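Local coordinates for protein rRNA N-glycosidase (Bougainvillea spectabilis, PDB 3CTK) that belongs to the plant family of ribosome-inactivating proteins and folds as a single chain with helices packed against a mixed beta sheet, at residues Q19-E24 with V48-T53; V60-D65 with A153-I158. All coordinates share one frame; numbering follows the deposited sequence. Where two conformers were deposited one is given.

Contact 1: Q19-E24 with V48-T53; sequences QDLRNE and VLVDIT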
loop_
_atom_site.group_PDB
_atom_site.type_symbol
_atom_site.label_atom_id
_atom_site.label_comp_id
_atom_site.label_asym_id
_atom_site.label_seq_id
_atom_site.Cartn_x
_atom_site.Cartn_y
_atom_site.Cartn_z
ATOM N N GLN A 19 4.239 -6.045 -9.868
ATOM C CA GLN A 19 4.735 -7.413 -9.789
ATOM C C GLN A 19 6.120 -7.431 -9.152
ATOM O O GLN A 19 6.430 -8.325 -8.359
ATOM C CB GLN A 19 4.786 -8.065 -11.174
ATOM C CG GLN A 19 5.278 -9.511 -11.136
ATOM C CD GLN A 19 4.436 -10.396 -10.231
ATOM O OE1 GLN A 19 4.939 -10.985 -9.271
ATOM N NE2 GLN A 19 3.150 -10.494 -10.533
ATOM N N ASP A 20 6.952 -6.445 -9.480
ATOM C CA ASP A 20 8.289 -6.393 -8.893
ATOM C C ASP A 20 8.217 -6.152 -7.387
ATOM O O ASP A 20 9.047 -6.665 -6.631
ATOM C CB ASP A 20 9.146 -5.308 -9.562
ATOM C CG ASP A 20 9.516 -5.656 -11.000
ATOM O OD1 ASP A 20 9.533 -6.857 -11.346
ATOM O OD2 ASP A 20 9.802 -4.726 -11.785
ATOM N N LEU A 21 7.226 -5.376 -6.948
ATOM C CA LEU A 21 7.053 -5.112 -5.522
ATOM C C LEU A 21 6.614 -6.399 -4.824
ATOM O O LEU A 21 7.100 -6.723 -3.739
ATOM C CB LEU A 21 6.018 -4.001 -5.295
ATOM C CG LEU A 21 5.608 -3.678 -3.849
ATOM C CD1 LEU A 21 6.830 -3.413 -2.977
ATOM C CD2 LEU A 21 4.682 -2.466 -3.858
ATOM N N ARG A 22 5.702 -7.145 -5.443
ATOM C CA ARG A 22 5.255 -8.402 -4.842
ATOM C C ARG A 22 6.432 -9.365 -4.690
ATOM O O ARG A 22 6.512 -10.102 -3.711
ATOM C CB ARG A 22 4.172 -9.069 -5.697
ATOM C CG ARG A 22 2.811 -8.396 -5.633
ATOM C CD ARG A 22 1.800 -9.082 -6.554
ATOM N NE ARG A 22 0.525 -8.370 -6.548
ATOM C CZ ARG A 22 -0.232 -8.172 -7.621
ATOM N NH1 ARG A 22 0.148 -8.639 -8.805
ATOM N NH2 ARG A 22 -1.356 -7.472 -7.517
ATOM N N ASN A 23 7.336 -9.362 -5.667
ATOM C CA ASN A 23 8.502 -10.239 -5.622
ATOM C C ASN A 23 9.358 -9.935 -4.392
ATOM O O ASN A 23 9.938 -10.838 -3.786
ATOM C CB ASN A 23 9.344 -10.066 -6.894
ATOM C CG ASN A 23 8.691 -10.679 -8.123
ATOM O OD1 ASN A 23 9.150 -10.469 -9.247
ATOM N ND2 ASN A 23 7.627 -11.448 -7.917
ATOM N N GLU A 24 9.437 -8.661 -4.026
ATOM C CA GLU A 24 10.212 -8.246 -2.860
ATOM C C GLU A 24 9.513 -8.627 -1.554
ATOM O O GLU A 24 10.166 -8.882 -0.543
ATOM C CB GLU A 24 10.434 -6.730 -2.881
ATOM C CG GLU A 24 11.282 -6.243 -4.039
ATOM C CD GLU A 24 12.720 -6.707 -3.938
ATOM O OE1 GLU A 24 13.414 -6.708 -4.976
ATOM O OE2 GLU A 24 13.162 -7.061 -2.821
ATOM N N VAL A 48 11.322 -2.180 2.138
ATOM C CA VAL A 48 11.546 -2.096 0.702
ATOM C C VAL A 48 11.228 -0.643 0.381
ATOM O O VAL A 48 10.283 -0.075 0.928
ATOM C CB VAL A 48 10.617 -3.038 -0.111
ATOM C CG1 VAL A 48 9.161 -2.759 0.205
ATOM C CG2 VAL A 48 10.882 -2.856 -1.606
ATOM N N LEU A 49 12.030 -0.031 -0.481
ATOM C CA LEU A 49 11.821 1.362 -0.839
ATOM C C LEU A 49 11.169 1.490 -2.213
ATOM O O LEU A 49 11.529 0.786 -3.157
ATOM C CB LEU A 49 13.160 2.107 -0.810
ATOM C CG LEU A 49 13.930 1.959 0.510
ATOM C CD1 LEU A 49 15.308 2.598 0.398
ATOM C CD2 LEU A 49 13.132 2.600 1.635
ATOM N N VAL A 50 10.200 2.394 -2.312
ATOM C CA VAL A 50 9.481 2.630 -3.557
ATOM C C VAL A 50 9.726 4.067 -4.010
ATOM O O VAL A 50 9.223 5.011 -3.402
ATOM C CB VAL A 50 7.964 2.403 -3.365
ATOM C CG1 VAL A 50 7.208 2.751 -4.644
ATOM C CG2 VAL A 50 7.706 0.952 -2.979
ATOM N N ASP A 51 10.510 4.222 -5.072
ATOM C CA ASP A 51 10.837 5.538 -5.616
ATOM C C ASP A 51 9.805 5.976 -6.646
ATOM O O ASP A 51 9.715 5.395 -7.729
ATOM C CB ASP A 51 12.221 5.509 -6.274
ATOM C CG ASP A 51 13.351 5.534 -5.267
ATOM O OD1 ASP A 51 13.097 5.295 -4.066
ATOM O OD2 ASP A 51 14.504 5.786 -5.681
ATOM N N ILE A 52 9.031 7.002 -6.305
ATOM C CA ILE A 52 8.006 7.521 -7.206
ATOM C C ILE A 52 8.452 8.880 -7.719
ATOM O O ILE A 52 8.686 9.800 -6.932
ATOM C CB ILE A 52 6.659 7.678 -6.484
ATOM C CG1 ILE A 52 6.246 6.336 -5.872
ATOM C CG2 ILE A 52 5.591 8.178 -7.462
ATOM C CD1 ILE A 52 5.052 6.432 -4.943
ATOM N N THR A 53 8.569 9.001 -9.040
ATOM C CA THR A 53 9.004 10.248 -9.661
ATOM C C THR A 53 7.895 10.857 -10.516
ATOM O O THR A 53 7.256 10.164 -11.303
ATOM C CB THR A 53 10.240 10.014 -10.551
ATOM O OG1 THR A 53 11.279 9.401 -9.775
ATOM C CG2 THR A 53 10.749 11.336 -11.113
#
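Helix segment 19-24 runs almost antiparallel to strand segment 48-53, at 166°, with the two axes 10.0 Å apart at their closest and Glu-24 and Val-48 the nearest pair of residues by their CA atoms (7.2 Å). The meeting is made by methyl and methylene groups. Leu-21 points its CG anti to the backbone N (chi1 174°), which carries the branched end over to the strand; there CD1 lies 4.0 Å from Val-48 CG1, and the two side chains cross at about a right angle. Leu-21 CD1 also lies 4.5 Å from Val-50 CG2, so one branch spans two strand residues that point to the same side of the sheet. This is the helix-on-sheet packing of a beta-alpha-beta unit, in which helix 14-25 connects the parallel neighbours 3-7 and 47-53. Val-48 is shared between two partners, one for each methyl: CG1 faces Leu-21, while CG2 rests against the base of Glu-24, 4.1 Å from its CB. The glutamate chain bends at its CB-CG bond (chi2 -67°), and its polar end is engaged by Asn-2, with OE2 accepting a hydrogen bond from the amide ND2. Leu-21 also touches Val-163 and Ala-167 of helix 149-168, which closes over the leucine in the buried interior. Arg-22 ties helix 14-25 to helix 170-180 through a salt bridge to Glu-173.

Contact 2: V60-D65 with A153-I158; sequences VKVAID and AKFFLI
Val-60 and Val-62 of strand segment 60-65 meet Phe-155 of helix segment 153-158 across a wide backbone spacing, the nearest CA atoms being those of Val-62 and Phe-156 at 9.7 Å. A large aromatic side chain bridges this distance. With CG anti to the backbone N (chi1 164°), the ring of Phe-155 reaches out toward the strand, and its far atom CZ does the touching. Val-62 CG2 comes to the ring's edge, near its plane, 4.1 Å from CZ, as the two side chains slide past each other in opposite directions. Val-60 comes from the opposite direction to Phe-155, and its CG1 lies 4.0 Å from Phe-155 CZ, oblique to the ring, although this valine was modelled in two conformers and the detail is less certain. Helix 149-168 here packs on the mixed sheet in the core of the ribosome-inactivating-protein fold, with strand 59-65 running between 47-53 and 70-78. From the adjoining strand 70-78, Tyr-74 sets its ring edge-to-face with that of Phe-155. From helix 132-142, Ser-138, Ile-139 and Ile-142 also pack on Phe-155, and Ile-139 touches Val-60 as well.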
loop_
_atom_site.group_PDB
_atom_site.type_symbol
_atom_site.label_atom_id
_atom_site.label_comp_id
_atom_site.label_asym_id
_atom_site.label_seq_id
_atom_site.Cartn_x
_atom_site.Cartn_y
_atom_site.Cartn_z
ATOM N N VAL A 60 9.861 11.004 -4.428
ATOM C CA VAL A 60 9.603 10.735 -3.024
ATOM C C VAL A 60 9.910 9.253 -2.839
ATOM O O VAL A 60 9.421 8.422 -3.599
ATOM C CB VAL A 60 8.128 10.999 -2.656
ATOM C CG1 VAL A 60 7.864 10.592 -1.213
ATOM C CG2 VAL A 60 7.796 12.473 -2.860
ATOM N N LYS A 61 10.758 8.932 -1.867
ATOM C CA LYS A 61 11.122 7.546 -1.591
ATOM C C LYS A 61 10.245 7.046 -0.453
ATOM O O LYS A 61 10.438 7.429 0.697
ATOM C CB LYS A 61 12.591 7.440 -1.169
ATOM C CG LYS A 61 13.613 7.821 -2.228
ATOM C CD LYS A 61 15.011 7.819 -1.608
ATOM C CE LYS A 61 16.085 7.383 -2.589
ATOM N NZ LYS A 61 16.336 8.386 -3.660
ATOM N N VAL A 62 9.285 6.187 -0.776
ATOM C CA VAL A 62 8.355 5.657 0.219
ATOM C C VAL A 62 8.837 4.334 0.812
ATOM O O VAL A 62 9.169 3.400 0.084
ATOM C CB VAL A 62 6.964 5.456 -0.420
ATOM C CG1 VAL A 62 5.953 5.018 0.636
ATOM C CG2 VAL A 62 6.518 6.750 -1.092
ATOM N N ALA A 63 8.862 4.257 2.137
ATOM C CA ALA A 63 9.310 3.048 2.824
ATOM C C ALA A 63 8.140 2.155 3.214
ATOM O O ALA A 63 7.167 2.618 3.809
ATOM C CB ALA A 63 10.109 3.424 4.068
ATOM N N ILE A 64 8.250 0.871 2.880
ATOM C CA ILE A 64 7.209 -0.105 3.188
ATOM C C ILE A 64 7.762 -1.261 4.028
ATOM O O ILE A 64 8.807 -1.827 3.713
ATOM C CB ILE A 64 6.591 -0.675 1.887
ATOM C CG1 ILE A 64 5.837 0.436 1.148
ATOM C CG2 ILE A 64 5.662 -1.854 2.206
ATOM C CD1 ILE A 64 5.225 -0.001 -0.172
ATOM N N ASP A 65 7.048 -1.589 5.101
ATOM C CA ASP A 65 7.408 -2.677 6.013
ATOM C C ASP A 65 7.059 -3.972 5.272
ATOM O O ASP A 65 5.894 -4.209 4.974
ATOM C CB ASP A 65 6.561 -2.554 7.287
ATOM C CG ASP A 65 6.974 -3.527 8.377
ATOM O OD1 ASP A 65 7.417 -4.644 8.049
ATOM O OD2 ASP A 65 6.836 -3.177 9.567
ATOM N N ALA A 153 -1.537 13.828 4.645
ATOM C CA ALA A 153 -2.457 12.719 4.873
ATOM C C ALA A 153 -3.096 12.312 3.544
ATOM O O ALA A 153 -3.318 11.128 3.291
ATOM C CB ALA A 153 -3.540 13.116 5.885
ATOM N N LYS A 154 -3.389 13.292 2.692
ATOM C CA LYS A 154 -3.993 13.000 1.393
ATOM C C LYS A 154 -3.020 12.184 0.546
ATOM O O LYS A 154 -3.415 11.238 -0.131
ATOM C CB LYS A 154 -4.360 14.295 0.668
ATOM C CG LYS A 154 -5.535 15.034 1.298
ATOM C CD LYS A 154 -5.837 16.355 0.598
ATOM C CE LYS A 154 -6.315 16.148 -0.831
ATOM N NZ LYS A 154 -5.282 15.520 -1.709
ATOM N N PHE A 155 -1.745 12.556 0.584
ATOM C CA PHE A 155 -0.728 11.827 -0.165
ATOM C C PHE A 155 -0.687 10.369 0.301
ATOM O O PHE A 155 -0.693 9.446 -0.517
ATOM C CB PHE A 155 0.647 12.470 0.042
ATOM C CG PHE A 155 1.793 11.585 -0.358
ATOM C CD1 PHE A 155 2.006 11.258 -1.696
ATOM C CD2 PHE A 155 2.639 11.045 0.607
ATOM C CE1 PHE A 155 3.041 10.405 -2.063
ATOM C CE2 PHE A 155 3.681 10.188 0.247
ATOM C CZ PHE A 155 3.882 9.867 -1.089
ATOM N N PHE A 156 -0.648 10.159 1.614
ATOM C CA PHE A 156 -0.604 8.797 2.142
ATOM C C PHE A 156 -1.817 7.984 1.701
ATOM O O PHE A 156 -1.680 6.836 1.291
ATOM C CB PHE A 156 -0.504 8.803 3.674
ATOM C CG PHE A 156 0.899 8.993 4.192
ATOM C CD1 PHE A 156 1.223 10.085 4.991
ATOM C CD2 PHE A 156 1.897 8.073 3.878
ATOM C CE1 PHE A 156 2.519 10.259 5.472
ATOM C CE2 PHE A 156 3.197 8.237 4.354
ATOM C CZ PHE A 156 3.509 9.333 5.153
ATOM N N LEU A 157 -3.003 8.575 1.777
ATOM C CA LEU A 157 -4.213 7.862 1.376
ATOM C C LEU A 157 -4.130 7.396 -0.070
ATOM O O LEU A 157 -4.511 6.269 -0.392
ATOM C CB LEU A 157 -5.449 8.752 1.567
ATOM C CG LEU A 157 -5.858 8.976 3.026
ATOM C CD1 LEU A 157 -6.946 10.036 3.123
ATOM C CD2 LEU A 157 -6.337 7.657 3.611
ATOM N N ILE A 158 -3.627 8.261 -0.944
ATOM C CA ILE A 158 -3.517 7.912 -2.354
ATOM C C ILE A 158 -2.435 6.866 -2.615
ATOM O O ILE A 158 -2.695 5.845 -3.253
ATOM C CB ILE A 158 -3.247 9.171 -3.215
ATOM C CG1 ILE A 158 -4.422 10.148 -3.067
ATOM C CG2 ILE A 158 -3.050 8.777 -4.682
ATOM C CD1 ILE A 158 -4.206 11.497 -3.733
#

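Both contacts are buried and both set a helix against the same mixed sheet, on its neighbouring antiparallel strands 47-53 and 59-65, with centres about 12 Å apart. The strands join them directly: Val-50 N and Val-62 O, 2.8 Å apart, probably form a hydrogen bond, and Val-50 CG2 packs on Ile-64 CD1 at 3.9 Å. Helix 149-168 serves both, supplying Phe-155 to contact 2 and flanking Leu-21 in contact 1. Their chemistry differs with place. Contact 1, near the edge strand 3-7, is aliphatic and includes the CB and CG of a partly exposed glutamate whose polar end turns to Asn-2; contact 2, deeper in the sheet, is made by one aromatic ring and two valines.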